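Local coordinates for protein glutathione s-transferase S2 (Nilaparvata lugens, PDB 5H5L) that is a glutathione-requiring prostaglandin D synthase of the sigma class of glutathione transferases, and probably conjugates glutathione to halide-bearing substrates, at residues B[2-7]-B[25-30]; B[20-25]-B[69-74]; B[86-91]-B[144-149]; B[135-140]-B[175-180]. One frame throughout, in Å; residues are numbered along the deposited sequence.

In the fold
Interactions 1 and 2 lie in the thioredoxin-like N-terminal domain, and interactions 3 and 4 in the helical part. Interaction 1 is partly buried and pairs strands through backbone bonds, with a water-bridged charged pair outside. Interaction 2 is a buried apolar meeting of two helices. The two share Leu25 and touch through Leu22. Interactions 3 and 4 are also buried. They touch through Leu144, whose side chain packs on Ile137 and whose O takes a weak hydrogen bond from His136. Interaction 3 settles a turn on helix 82-106 with an asparagine amide; interaction 4 crosses two helices, with a lysine over a histidine ring. The salt bridge Arg69-Asp89 joins interactions 2 and 3, and both reach the second subunit.

Interaction 1. Residues B[2-7]-B[25-30]; sequences PTYKLT and LDVPFE
Lys5 and Glu30 form a parallel beta bridge, joining strand 4-9 to the start of strand 30-34 in the thioredoxin-like domain. Glu30 N donates to Tyr4 O at 3.0 Å. Leu6 N donates to Glu30 O at 2.8 Å. Glu30 thus bonds to the residues before and after Lys5, as a parallel bridge requires. The side chains of Lys5 and Glu30 leave on the same face of the sheet. Both have CG anti to the backbone N (chi1 169° and 179°), and both stay extended. They therefore run side by side, with Lys5 CE 3.6 Å from Glu30 OE2. Lys5 NZ and Glu30 OE2 are 4.1 Å apart, too far for a salt bridge. A water fills in: it accepts from Lys5 NZ at 2.9 Å and donates to Glu30 OE2 at 2.7 Å.

The two strands are linked through helix 15-25 in a beta-alpha-beta crossover. A Schellman motif at Asp26 ends this helix, and Val27 to Phe29 lead into the second strand. Tyr4 meets this connection from the first strand. Its CB is 3.7 Å from Phe29 CB. Its ring atom CE2 is 3.8 Å from Val27 CG2, which approaches obliquely. Pro28 O lies at the edge of the ring, near its plane. A second water accepts from Tyr4 N and donates to Pro28 O. Leu22 of helix 15-25 packs on Tyr4, Val27 and Phe29, while Leu54 and Val56 of strand 53-56 also touch the Tyr4 side chain.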
loop_
_atom_site.group_PDB
_atom_site.type_symbol
_atom_site.label_atom_id
_atom_site.label_comp_id
_atom_site.label_asym_id
_atom_site.label_seq_id
_atom_site.Cartn_x
_atom_site.Cartn_y
_atom_site.Cartn_z
ATOM N N PRO B 2 -22.462 -2.505 13.245
ATOM C CA PRO B 2 -22.015 -3.576 12.345
ATOM C C PRO B 2 -21.418 -4.768 13.085
ATOM O O PRO B 2 -21.090 -4.634 14.264
ATOM C CB PRO B 2 -20.960 -2.884 11.479
ATOM C CG PRO B 2 -21.353 -1.460 11.486
ATOM C CD PRO B 2 -21.948 -1.190 12.828
ATOM N N THR B 3 -21.305 -5.907 12.401
ATOM C CA THR B 3 -20.595 -7.065 12.907
ATOM C C THR B 3 -19.208 -7.137 12.299
ATOM O O THR B 3 -19.026 -6.888 11.104
ATOM C CB THR B 3 -21.323 -8.380 12.602
ATOM O OG1 THR B 3 -21.387 -8.579 11.179
ATOM C CG2 THR B 3 -22.713 -8.380 13.198
ATOM N N TYR B 4 -18.248 -7.515 13.132
ATOM C CA TYR B 4 -16.849 -7.590 12.763
ATOM C C TYR B 4 -16.299 -8.919 13.204
ATOM O O TYR B 4 -16.404 -9.282 14.382
ATOM C CB TYR B 4 -16.046 -6.493 13.434
ATOM C CG TYR B 4 -16.391 -5.106 12.981
ATOM C CD1 TYR B 4 -15.992 -4.636 11.729
ATOM C CD2 TYR B 4 -17.044 -4.243 13.817
ATOM C CE1 TYR B 4 -16.297 -3.349 11.331
ATOM C CE2 TYR B 4 -17.353 -2.952 13.423
ATOM C CZ TYR B 4 -16.964 -2.511 12.173
ATOM O OH TYR B 4 -17.266 -1.226 11.775
ATOM N N LYS B 5 -15.659 -9.606 12.279
ATOM C CA LYS B 5 -14.960 -10.850 12.566
ATOM C C LYS B 5 -13.613 -10.779 11.881
ATOM O O LYS B 5 -13.567 -10.701 10.657
ATOM C CB LYS B 5 -15.781 -12.040 12.072
ATOM C CG LYS B 5 -15.069 -13.372 12.074
ATOM C CD LYS B 5 -16.011 -14.482 11.590
ATOM C CE LYS B 5 -15.280 -15.799 11.430
ATOM N NZ LYS B 5 -16.230 -16.929 11.120
ATOM N N LEU B 6 -12.530 -10.776 12.658
ATOM C CA LEU B 6 -11.166 -10.757 12.142
ATOM C C LEU B 6 -10.564 -12.149 12.154
ATOM O O LEU B 6 -10.582 -12.820 13.186
ATOM C CB LEU B 6 -10.296 -9.804 12.976
ATOM C CG LEU B 6 -8.795 -9.782 12.695
ATOM C CD1 LEU B 6 -8.529 -9.157 11.307
ATOM C CD2 LEU B 6 -8.022 -8.985 13.800
ATOM N N THR B 7 -10.016 -12.577 11.013
ATOM C CA THR B 7 -9.246 -13.799 10.917
ATOM C C THR B 7 -7.805 -13.441 10.648
ATOM O O THR B 7 -7.502 -12.800 9.640
ATOM C CB THR B 7 -9.771 -14.712 9.802
ATOM O OG1 THR B 7 -11.139 -15.021 10.049
ATOM C CG2 THR B 7 -8.958 -15.987 9.703
ATOM N N LEU B 25 -12.031 1.847 18.528
ATOM C CA LEU B 25 -13.412 2.159 18.145
ATOM C C LEU B 25 -14.418 1.752 19.218
ATOM O O LEU B 25 -15.564 2.217 19.190
ATOM C CB LEU B 25 -13.783 1.431 16.854
ATOM C CG LEU B 25 -13.596 2.124 15.516
ATOM C CD1 LEU B 25 -14.002 1.141 14.416
ATOM C CD2 LEU B 25 -14.458 3.390 15.429
ATOM N N ASP B 26 -14.006 0.875 20.121
ATOM C CA ASP B 26 -14.832 0.380 21.209
ATOM C C ASP B 26 -16.039 -0.389 20.677
ATOM O O ASP B 26 -17.154 -0.217 21.160
ATOM C CB ASP B 26 -15.273 1.530 22.116
ATOM C CG ASP B 26 -15.595 1.066 23.532
ATOM O OD1 ASP B 26 -15.024 0.040 23.958
ATOM O OD2 ASP B 26 -16.436 1.721 24.197
ATOM N N VAL B 27 -15.817 -1.228 19.666
ATOM C CA VAL B 27 -16.876 -2.094 19.141
ATOM C C VAL B 27 -16.510 -3.534 19.448
ATOM O O VAL B 27 -15.328 -3.887 19.440
ATOM C CB VAL B 27 -17.106 -1.901 17.632
ATOM C CG1 VAL B 27 -17.615 -0.512 17.372
ATOM C CG2 VAL B 27 -15.822 -2.178 16.843
ATOM N N PRO B 28 -17.491 -4.391 19.710
ATOM C CA PRO B 28 -17.201 -5.812 19.845
ATOM C C PRO B 28 -16.773 -6.400 18.514
ATOM O O PRO B 28 -17.173 -5.940 17.442
ATOM C CB PRO B 28 -18.538 -6.394 20.310
ATOM C CG PRO B 28 -19.528 -5.554 19.665
ATOM C CD PRO B 28 -18.940 -4.139 19.665
ATOM N N PHE B 29 -15.939 -7.420 18.594
ATOM C CA PHE B 29 -15.529 -8.097 17.398
ATOM C C PHE B 29 -15.031 -9.473 17.766
ATOM O O PHE B 29 -14.444 -9.678 18.834
ATOM C CB PHE B 29 -14.451 -7.302 16.659
ATOM C CG PHE B 29 -13.117 -7.254 17.351
ATOM C CD1 PHE B 29 -12.828 -6.262 18.268
ATOM C CD2 PHE B 29 -12.141 -8.145 17.024
ATOM C CE1 PHE B 29 -11.568 -6.206 18.865
ATOM C CE2 PHE B 29 -10.891 -8.097 17.594
ATOM C CZ PHE B 29 -10.598 -7.121 18.502
ATOM N N GLU B 30 -15.261 -10.413 16.857
ATOM C CA GLU B 30 -14.697 -11.736 16.992
ATOM C C GLU B 30 -13.249 -11.717 16.547
ATOM O O GLU B 30 -12.936 -11.319 15.415
ATOM C CB GLU B 30 -15.499 -12.749 16.171
ATOM C CG GLU B 30 -14.936 -14.148 16.253
ATOM C CD GLU B 30 -15.726 -15.148 15.430
ATOM O OE1 GLU B 30 -16.937 -14.943 15.231
ATOM O OE2 GLU B 30 -15.118 -16.132 14.968
HETATM O O HOH W 1 -19.136 -7.536 15.933
HETATM O O HOH W 2 -16.810 -17.889 13.802
#

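Interaction 2. Residues B[20-25]-B[69-74]; sequences WMLSYL and RYLGKK
Leu71 meets Met21, Leu22 and Leu25, so one side chain of helix 64-75 serves three of helix 15-25. Its CD1 is 3.8 Å from Met21 CB and 4.0 Å from Leu22 CD2. The other methyl, CD2, is 3.7 Å from Leu25 CD1, and these two leucines cross at about a right angle. Leu25 splits its branches between two partners. While CD1 takes Leu71, CD2 rests on the backbone of the next turn, 3.7 Å from Lys74 C.

Met21 lies one turn before Leu25 in the same helix. Its chain bends at both chi2 (-54°) and chi3 (-59°). These bends carry the methyl onto the backbone of helix 64-75, where CE is 3.5 Å from Gly72 CA. Gly72 has no side chain, and the methyl touches its main chain directly.

The short helical segments run nearly parallel, at 11°, with axes 9.6 Å apart. In the thioredoxin-like fold of glutathione transferases these two helices pack on the same face of the sheet. Ile154 of helix 151-164 also touches Met21. Lys74 gives only its backbone and CB to the contact; its NZ makes a salt bridge with Glu82 of the second subunit. No hydrogen bond crosses between the segments, so the contact between them is van der Waals packing of apolar groups, without polar bonds to fix the register.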
loop_
_atom_site.group_PDB
_atom_site.type_symbol
_atom_site.label_atom_id
_atom_site.label_comp_id
_atom_site.label_asym_id
_atom_site.label_seq_id
_atom_site.Cartn_x
_atom_site.Cartn_y
_atom_site.Cartn_z
ATOM N N TRP B 20 -6.194 -3.263 17.202
ATOM C CA TRP B 20 -6.085 -2.006 17.932
ATOM C C TRP B 20 -7.117 -1.005 17.461
ATOM O O TRP B 20 -7.694 -0.283 18.273
ATOM C CB TRP B 20 -4.687 -1.380 17.801
ATOM C CG TRP B 20 -3.598 -2.098 18.558
ATOM C CD1 TRP B 20 -3.639 -3.372 19.030
ATOM C CD2 TRP B 20 -2.301 -1.578 18.923
ATOM N NE1 TRP B 20 -2.452 -3.685 19.660
ATOM C CE2 TRP B 20 -1.619 -2.601 19.602
ATOM C CE3 TRP B 20 -1.654 -0.357 18.723
ATOM C CZ2 TRP B 20 -0.341 -2.448 20.083
ATOM C CZ3 TRP B 20 -0.372 -0.204 19.209
ATOM C CH2 TRP B 20 0.260 -1.237 19.897
ATOM N N MET B 21 -7.341 -0.906 16.146
ATOM C CA MET B 21 -8.330 0.052 15.646
ATOM C C MET B 21 -9.735 -0.307 16.123
ATOM O O MET B 21 -10.524 0.573 16.495
ATOM C CB MET B 21 -8.281 0.111 14.118
ATOM C CG MET B 21 -7.076 0.870 13.542
ATOM S SD MET B 21 -6.898 2.522 14.190
ATOM C CE MET B 21 -8.416 3.255 13.732
ATOM N N LEU B 22 -10.061 -1.581 16.116
ATOM C CA LEU B 22 -11.390 -1.982 16.581
ATOM C C LEU B 22 -11.526 -1.732 18.081
ATOM O O LEU B 22 -12.581 -1.284 18.547
ATOM C CB LEU B 22 -11.632 -3.447 16.249
ATOM C CG LEU B 22 -11.820 -3.782 14.759
ATOM C CD1 LEU B 22 -11.760 -5.244 14.585
ATOM C CD2 LEU B 22 -13.158 -3.267 14.289
ATOM N N SER B 23 -10.433 -1.925 18.824
ATOM C CA SER B 23 -10.430 -1.612 20.256
ATOM C C SER B 23 -10.587 -0.124 20.472
ATOM O O SER B 23 -11.448 0.317 21.242
ATOM C CB SER B 23 -9.145 -2.118 20.891
ATOM O OG SER B 23 -9.110 -3.519 20.823
ATOM N N TYR B 24 -9.810 0.680 19.744
ATOM C CA TYR B 24 -9.998 2.118 19.841
ATOM C C TYR B 24 -11.425 2.513 19.510
ATOM O O TYR B 24 -11.964 3.460 20.085
ATOM C CB TYR B 24 -9.051 2.854 18.915
ATOM C CG TYR B 24 -9.084 4.342 19.098
ATOM C CD1 TYR B 24 -8.243 4.970 20.002
ATOM C CD2 TYR B 24 -9.909 5.126 18.351
ATOM C CE1 TYR B 24 -8.241 6.348 20.141
ATOM C CE2 TYR B 24 -9.909 6.503 18.483
ATOM C CZ TYR B 24 -9.080 7.107 19.395
ATOM O OH TYR B 24 -9.088 8.484 19.516
ATOM N N LEU B 25 -12.031 1.847 18.528
ATOM C CA LEU B 25 -13.412 2.159 18.145
ATOM C C LEU B 25 -14.418 1.752 19.218
ATOM O O LEU B 25 -15.564 2.217 19.190
ATOM C CB LEU B 25 -13.783 1.431 16.854
ATOM C CG LEU B 25 -13.596 2.124 15.516
ATOM C CD1 LEU B 25 -14.002 1.141 14.416
ATOM C CD2 LEU B 25 -14.458 3.390 15.429
ATOM N N ARG B 69 -7.371 2.203 7.478
ATOM C CA ARG B 69 -7.818 3.527 7.060
ATOM C C ARG B 69 -9.331 3.649 7.210
ATOM O O ARG B 69 -9.842 4.675 7.663
ATOM C CB ARG B 69 -7.393 3.791 5.603
ATOM C CG ARG B 69 -7.726 5.223 5.080
ATOM C CD ARG B 69 -7.371 5.426 3.557
ATOM N NE ARG B 69 -5.930 5.229 3.348
ATOM C CZ ARG B 69 -5.389 4.149 2.808
ATOM N NH1 ARG B 69 -6.157 3.147 2.369
ATOM N NH2 ARG B 69 -4.069 4.055 2.717
ATOM N N TYR B 70 -10.053 2.609 6.790
ATOM C CA TYR B 70 -11.502 2.567 6.922
ATOM C C TYR B 70 -11.925 2.721 8.382
ATOM O O TYR B 70 -12.709 3.616 8.724
ATOM C CB TYR B 70 -12.009 1.238 6.345
ATOM C CG TYR B 70 -13.466 0.920 6.623
ATOM C CD1 TYR B 70 -14.480 1.600 5.956
ATOM C CD2 TYR B 70 -13.835 -0.073 7.529
ATOM C CE1 TYR B 70 -15.809 1.309 6.174
ATOM C CE2 TYR B 70 -15.181 -0.362 7.755
ATOM C CZ TYR B 70 -16.153 0.332 7.061
ATOM O OH TYR B 70 -17.484 0.088 7.211
ATOM N N LEU B 71 -11.377 1.883 9.266
ATOM C CA LEU B 71 -11.649 2.048 10.698
ATOM C C LEU B 71 -11.159 3.390 11.227
ATOM O O LEU B 71 -11.817 4.011 12.072
ATOM C CB LEU B 71 -11.028 0.915 11.467
ATOM C CG LEU B 71 -11.516 -0.440 10.983
ATOM C CD1 LEU B 71 -10.755 -1.519 11.666
ATOM C CD2 LEU B 71 -12.994 -0.595 11.254
ATOM N N GLY B 72 -10.069 3.905 10.681
ATOM C CA GLY B 72 -9.615 5.227 11.086
ATOM C C GLY B 72 -10.641 6.290 10.781
ATOM O O GLY B 72 -10.865 7.195 11.593
ATOM N N LYS B 73 -11.256 6.218 9.593
ATOM C CA LYS B 73 -12.341 7.141 9.270
ATOM C C LYS B 73 -13.472 6.984 10.269
ATOM O O LYS B 73 -14.014 7.969 10.762
ATOM C CB LYS B 73 -12.917 6.894 7.874
ATOM C CG LYS B 73 -12.053 7.263 6.689
ATOM C CD LYS B 73 -12.041 8.745 6.483
ATOM C CE LYS B 73 -11.065 9.113 5.357
ATOM N NZ LYS B 73 -10.895 10.601 5.247
ATOM N N LYS B 74 -13.857 5.740 10.555
ATOM C CA LYS B 74 -14.931 5.513 11.510
ATOM C C LYS B 74 -14.567 6.048 12.881
ATOM O O LYS B 74 -15.455 6.478 13.623
ATOM C CB LYS B 74 -15.271 4.026 11.612
ATOM C CG LYS B 74 -15.855 3.436 10.319
ATOM C CD LYS B 74 -16.823 2.311 10.506
ATOM C CE LYS B 74 -18.233 2.791 10.176
ATOM N NZ LYS B 74 -18.517 2.800 8.708
#

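Interaction 3. Residues B[86-91]-B[144-149]; sequences LMIDTM and LANGKL
Asn146 ND2 donates a hydrogen bond to Glu84 O of helix 82-106, just before the 86-91 segment, and lies 3.7 Å from Ile88 CG1. The amide oxygen faces Met87: Asn146 OD1 is 3.4 Å from Met87 CB. The side chain crosses those of Met87 and Ile88 at about right angles. A chi1 of -54° sets CG anti to the carbonyl carbon and swings the amide onto the helix.

Beside it, Ala145 CB is 3.6 Å from Met87 O and 3.8 Å from Ile88 CG1. Further along, Met91 CG sits 3.8 Å from Leu144 O. Leu144 O accepts a weak hydrogen bond from His136 NE2. Met91 CE and Leu144 CD2 meet more loosely, at 4.3 Å.

Another side of the same turns faces the second subunit, where Asp89 makes a salt bridge with Arg69 of that subunit. Ala145 to Lys148 form a type I' beta turn with a weak closing bond, Lys148 N to Ala145 O. The turn belongs to the loop between helices 111-139 and 151-164 in the all-helical domain of the glutathione transferase fold.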
loop_
_atom_site.group_PDB
_atom_site.type_symbol
_atom_site.label_atom_id
_atom_site.label_comp_id
_atom_site.label_asym_id
_atom_site.label_seq_id
_atom_site.Cartn_x
_atom_site.Cartn_y
_atom_site.Cartn_z
ATOM N N LEU B 86 -3.620 12.627 2.602
ATOM C CA LEU B 86 -2.403 12.335 1.853
ATOM C C LEU B 86 -1.198 12.264 2.789
ATOM O O LEU B 86 -0.328 11.407 2.635
ATOM C CB LEU B 86 -2.158 13.378 0.781
ATOM C CG LEU B 86 -0.930 13.207 -0.110
ATOM C CD1 LEU B 86 -0.938 11.882 -0.864
ATOM C CD2 LEU B 86 -0.838 14.385 -1.101
ATOM N N MET B 87 -1.132 13.156 3.763
ATOM C CA MET B 87 -0.009 13.161 4.688
ATOM C C MET B 87 0.040 11.900 5.538
ATOM O O MET B 87 1.127 11.431 5.895
ATOM C CB MET B 87 -0.079 14.408 5.566
ATOM C CG MET B 87 0.066 15.724 4.778
ATOM S SD MET B 87 1.647 15.915 3.956
ATOM C CE MET B 87 1.266 15.344 2.299
ATOM N N ILE B 88 -1.101 11.318 5.840
ATOM C CA ILE B 88 -1.134 10.045 6.553
ATOM C C ILE B 88 -0.744 8.900 5.615
ATOM O O ILE B 88 0.118 8.074 5.936
ATOM C CB ILE B 88 -2.536 9.795 7.134
ATOM C CG1 ILE B 88 -2.967 10.858 8.162
ATOM C CG2 ILE B 88 -2.588 8.421 7.797
ATOM C CD1 ILE B 88 -4.503 10.796 8.411
ATOM N N ASP B 89 -1.420 8.829 4.454
ATOM C CA ASP B 89 -1.271 7.736 3.493
ATOM C C ASP B 89 0.159 7.610 3.008
ATOM O O ASP B 89 0.683 6.493 2.908
ATOM C CB ASP B 89 -2.195 7.953 2.283
ATOM C CG ASP B 89 -3.674 7.771 2.602
ATOM O OD1 ASP B 89 -4.036 7.314 3.705
ATOM O OD2 ASP B 89 -4.488 8.142 1.734
ATOM N N THR B 90 0.811 8.743 2.673
ATOM C CA THR B 90 2.176 8.665 2.152
ATOM C C THR B 90 3.133 8.066 3.180
ATOM O O THR B 90 3.985 7.244 2.827
ATOM C CB THR B 90 2.681 10.038 1.667
ATOM O OG1 THR B 90 3.937 9.848 1.004
ATOM C CG2 THR B 90 2.897 10.974 2.786
ATOM N N MET B 91 2.991 8.432 4.452
ATOM C CA MET B 91 3.861 7.881 5.489
ATOM C C MET B 91 3.643 6.386 5.690
ATOM O O MET B 91 4.607 5.618 5.878
ATOM C CB MET B 91 3.640 8.619 6.811
ATOM C CG MET B 91 4.151 10.069 6.824
ATOM S SD MET B 91 5.850 10.264 6.239
ATOM C CE MET B 91 6.646 9.351 7.518
ATOM N N LEU B 144 2.868 10.945 13.257
ATOM C CA LEU B 144 3.264 10.659 11.891
ATOM C C LEU B 144 2.803 11.741 10.942
ATOM O O LEU B 144 3.494 12.022 9.960
ATOM C CB LEU B 144 2.713 9.313 11.413
ATOM C CG LEU B 144 3.488 8.034 11.664
ATOM C CD1 LEU B 144 2.732 6.909 10.922
ATOM C CD2 LEU B 144 4.971 8.086 11.247
ATOM N N ALA B 145 1.659 12.374 11.212
ATOM C CA ALA B 145 1.100 13.277 10.228
ATOM C C ALA B 145 0.219 14.325 10.880
ATOM O O ALA B 145 -0.502 14.026 11.836
ATOM C CB ALA B 145 0.275 12.509 9.203
ATOM N N ASN B 146 0.287 15.551 10.341
ATOM C CA ASN B 146 -0.679 16.623 10.604
ATOM C C ASN B 146 -0.697 17.077 12.070
ATOM O O ASN B 146 -1.664 17.697 12.528
ATOM C CB ASN B 146 -2.094 16.210 10.197
ATOM C CG ASN B 146 -2.187 15.720 8.761
ATOM O OD1 ASN B 146 -1.744 16.390 7.825
ATOM N ND2 ASN B 146 -2.805 14.559 8.582
ATOM N N GLY B 147 0.334 16.772 12.842
ATOM C CA GLY B 147 0.334 17.182 14.230
ATOM C C GLY B 147 -0.789 16.615 15.061
ATOM O O GLY B 147 -1.129 17.193 16.086
ATOM N N LYS B 148 -1.386 15.492 14.662
ATOM C CA LYS B 148 -2.442 14.900 15.479
ATOM C C LYS B 148 -2.506 13.395 15.246
ATOM O O LYS B 148 -2.046 12.880 14.220
ATOM C CB LYS B 148 -3.817 15.542 15.202
ATOM C CG LYS B 148 -4.303 15.461 13.760
ATOM C CD LYS B 148 -5.565 16.331 13.493
ATOM C CE LYS B 148 -5.990 16.243 12.036
ATOM N NZ LYS B 148 -7.073 17.159 11.568
ATOM N N LEU B 149 -3.083 12.705 16.231
ATOM C CA LEU B 149 -3.206 11.252 16.205
ATOM C C LEU B 149 -3.974 10.785 14.966
ATOM O O LEU B 149 -5.033 11.325 14.636
ATOM C CB LEU B 149 -3.923 10.762 17.457
ATOM C CG LEU B 149 -4.008 9.232 17.595
ATOM C CD1 LEU B 149 -2.660 8.651 17.979
ATOM C CD2 LEU B 149 -5.029 8.827 18.599
#

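Interaction 4. Residues B[135-140]-B[175-180]; sequences DHIKNN and EHIKAL
Lys138 has CG anti to its own amide nitrogen (chi1 166°) and an extended chain, and this carries its methylenes across the ring of His176. The CB of Lys138 stands 3.5 Å from the centroid of the His176 ring, only 6° off the ring normal. This is a CH-pi contact over the face. Further out, Lys138 CD is 3.7 Å from His176 CE1. Glu175 CG lies more loosely over the opposite face, so the imidazole lies between two aliphatic chains.

Ile137 makes the buried half. Its CD1 is 3.7 Å from Leu180 CD2 and 4.1 Å from Ile177 CG1; the Ile137 side chain crosses both at about a right angle. Its other branch, CG2, lies 3.7 Å from His176 O.

Near the end of helix 111-139, Asn139 ND2 folds back to Asp135 O at 2.8 Å. Asp135 O also accepts from Asn139 N, which comes from the opposite face of its plane. Asn134 OD1 accepts from both His176 N and Ile177 N, tying the first turn of helix 175-185 to helix 111-139. The short segments cross at 65°, with axes 8.4 Å apart. Phe156 of helix 151-164 touches both Ile137 and Leu180, so that helix borders the contact.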
loop_
_atom_site.group_PDB
_atom_site.type_symbol
_atom_site.label_atom_id
_atom_site.label_comp_id
_atom_site.label_asym_id
_atom_site.label_seq_id
_atom_site.Cartn_x
_atom_site.Cartn_y
_atom_site.Cartn_z
ATOM N N ASP B 135 12.856 12.178 12.447
ATOM C CA ASP B 135 12.862 13.603 12.119
ATOM C C ASP B 135 11.468 14.073 11.717
ATOM O O ASP B 135 11.027 15.166 12.093
ATOM C CB ASP B 135 13.901 13.817 11.002
ATOM C CG ASP B 135 13.853 15.205 10.333
ATOM O OD1 ASP B 135 14.557 16.120 10.806
ATOM O OD2 ASP B 135 13.187 15.359 9.275
ATOM N N HIS B 136 10.729 13.231 10.999
ATOM C CA HIS B 136 9.391 13.622 10.563
ATOM C C HIS B 136 8.459 13.764 11.747
ATOM O O HIS B 136 7.711 14.741 11.841
ATOM C CB HIS B 136 8.865 12.589 9.569
ATOM C CG HIS B 136 7.549 12.936 8.975
ATOM N ND1 HIS B 136 7.431 13.690 7.834
ATOM C CD2 HIS B 136 6.289 12.596 9.341
ATOM C CE1 HIS B 136 6.151 13.807 7.520
ATOM N NE2 HIS B 136 5.436 13.140 8.411
ATOM N N ILE B 137 8.490 12.801 12.671
ATOM C CA ILE B 137 7.637 12.889 13.850
ATOM C C ILE B 137 8.014 14.108 14.692
ATOM O O ILE B 137 7.145 14.853 15.150
ATOM C CB ILE B 137 7.719 11.592 14.664
ATOM C CG1 ILE B 137 7.068 10.415 13.886
ATOM C CG2 ILE B 137 7.043 11.753 16.013
ATOM C CD1 ILE B 137 7.394 9.120 14.519
ATOM N N LYS B 138 9.309 14.331 14.902
ATOM C CA LYS B 138 9.765 15.539 15.610
ATOM C C LYS B 138 9.173 16.810 15.016
ATOM O O LYS B 138 8.745 17.707 15.750
ATOM C CB LYS B 138 11.295 15.613 15.566
ATOM C CG LYS B 138 11.926 16.984 15.960
ATOM C CD LYS B 138 13.454 16.906 15.855
ATOM C CE LYS B 138 14.184 17.942 16.707
ATOM N NZ LYS B 138 15.652 17.630 16.846
ATOM N N ASN B 139 9.191 16.929 13.692
ATOM C CA ASN B 139 8.761 18.149 13.007
ATOM C C ASN B 139 7.278 18.185 12.660
ATOM O O ASN B 139 6.814 19.185 12.109
ATOM C CB ASN B 139 9.586 18.353 11.732
ATOM C CG ASN B 139 11.015 18.756 12.035
ATOM O OD1 ASN B 139 11.268 19.882 12.453
ATOM N ND2 ASN B 139 11.954 17.835 11.844
ATOM N N ASN B 140 6.526 17.161 13.016
ATOM C CA ASN B 140 5.090 17.088 12.770
ATOM C C ASN B 140 4.302 16.949 14.060
ATOM O O ASN B 140 3.292 16.237 14.094
ATOM C CB ASN B 140 4.751 15.910 11.857
ATOM C CG ASN B 140 4.934 16.238 10.396
ATOM O OD1 ASN B 140 3.968 16.505 9.682
ATOM N ND2 ASN B 140 6.185 16.226 9.940
ATOM N N GLU B 175 14.315 8.765 19.565
ATOM C CA GLU B 175 13.574 9.420 20.638
ATOM C C GLU B 175 12.133 9.708 20.238
ATOM O O GLU B 175 11.217 9.538 21.043
ATOM C CB GLU B 175 14.293 10.722 21.018
ATOM C CG GLU B 175 13.561 11.674 21.950
ATOM C CD GLU B 175 14.347 12.988 22.210
ATOM O OE1 GLU B 175 15.560 13.051 21.895
ATOM O OE2 GLU B 175 13.740 13.964 22.720
ATOM N N HIS B 176 11.911 10.186 19.015
ATOM C CA HIS B 176 10.556 10.600 18.668
ATOM C C HIS B 176 9.679 9.417 18.265
ATOM O O HIS B 176 8.471 9.447 18.531
ATOM C CB HIS B 176 10.648 11.680 17.610
ATOM C CG HIS B 176 11.431 12.867 18.085
ATOM N ND1 HIS B 176 12.747 13.097 17.731
ATOM C CD2 HIS B 176 11.103 13.838 18.965
ATOM C CE1 HIS B 176 13.180 14.179 18.351
ATOM N NE2 HIS B 176 12.203 14.644 19.109
ATOM N N ILE B 177 10.256 8.366 17.667
ATOM C CA ILE B 177 9.506 7.123 17.466
ATOM C C ILE B 177 9.097 6.533 18.806
ATOM O O ILE B 177 7.937 6.175 19.017
ATOM C CB ILE B 177 10.325 6.125 16.631
ATOM C CG1 ILE B 177 10.607 6.701 15.256
ATOM C CG2 ILE B 177 9.597 4.808 16.517
ATOM C CD1 ILE B 177 11.520 5.757 14.394
ATOM N N LYS B 178 10.042 6.434 19.744
ATOM C CA LYS B 178 9.738 5.824 21.038
ATOM C C LYS B 178 8.696 6.631 21.813
ATOM O O LYS B 178 7.852 6.056 22.514
ATOM C CB LYS B 178 11.026 5.677 21.848
ATOM C CG LYS B 178 10.832 5.150 23.257
ATOM C CD LYS B 178 10.380 3.706 23.246
ATOM C CE LYS B 178 10.181 3.192 24.669
ATOM N NZ LYS B 178 9.524 1.862 24.683
ATOM N N ALA B 179 8.756 7.963 21.711
ATOM C CA ALA B 179 7.746 8.839 22.312
ATOM C C ALA B 179 6.346 8.622 21.710
ATOM O O ALA B 179 5.337 8.664 22.424
ATOM C CB ALA B 179 8.154 10.279 22.102
ATOM N N LEU B 180 6.252 8.471 20.384
ATOM C CA LEU B 180 4.952 8.129 19.790
ATOM C C LEU B 180 4.500 6.748 20.244
ATOM O O LEU B 180 3.317 6.526 20.525
ATOM C CB LEU B 180 5.071 8.194 18.279
ATOM C CG LEU B 180 3.841 7.872 17.433
ATOM C CD1 LEU B 180 2.679 8.820 17.756
ATOM C CD2 LEU B 180 4.251 7.907 15.989
#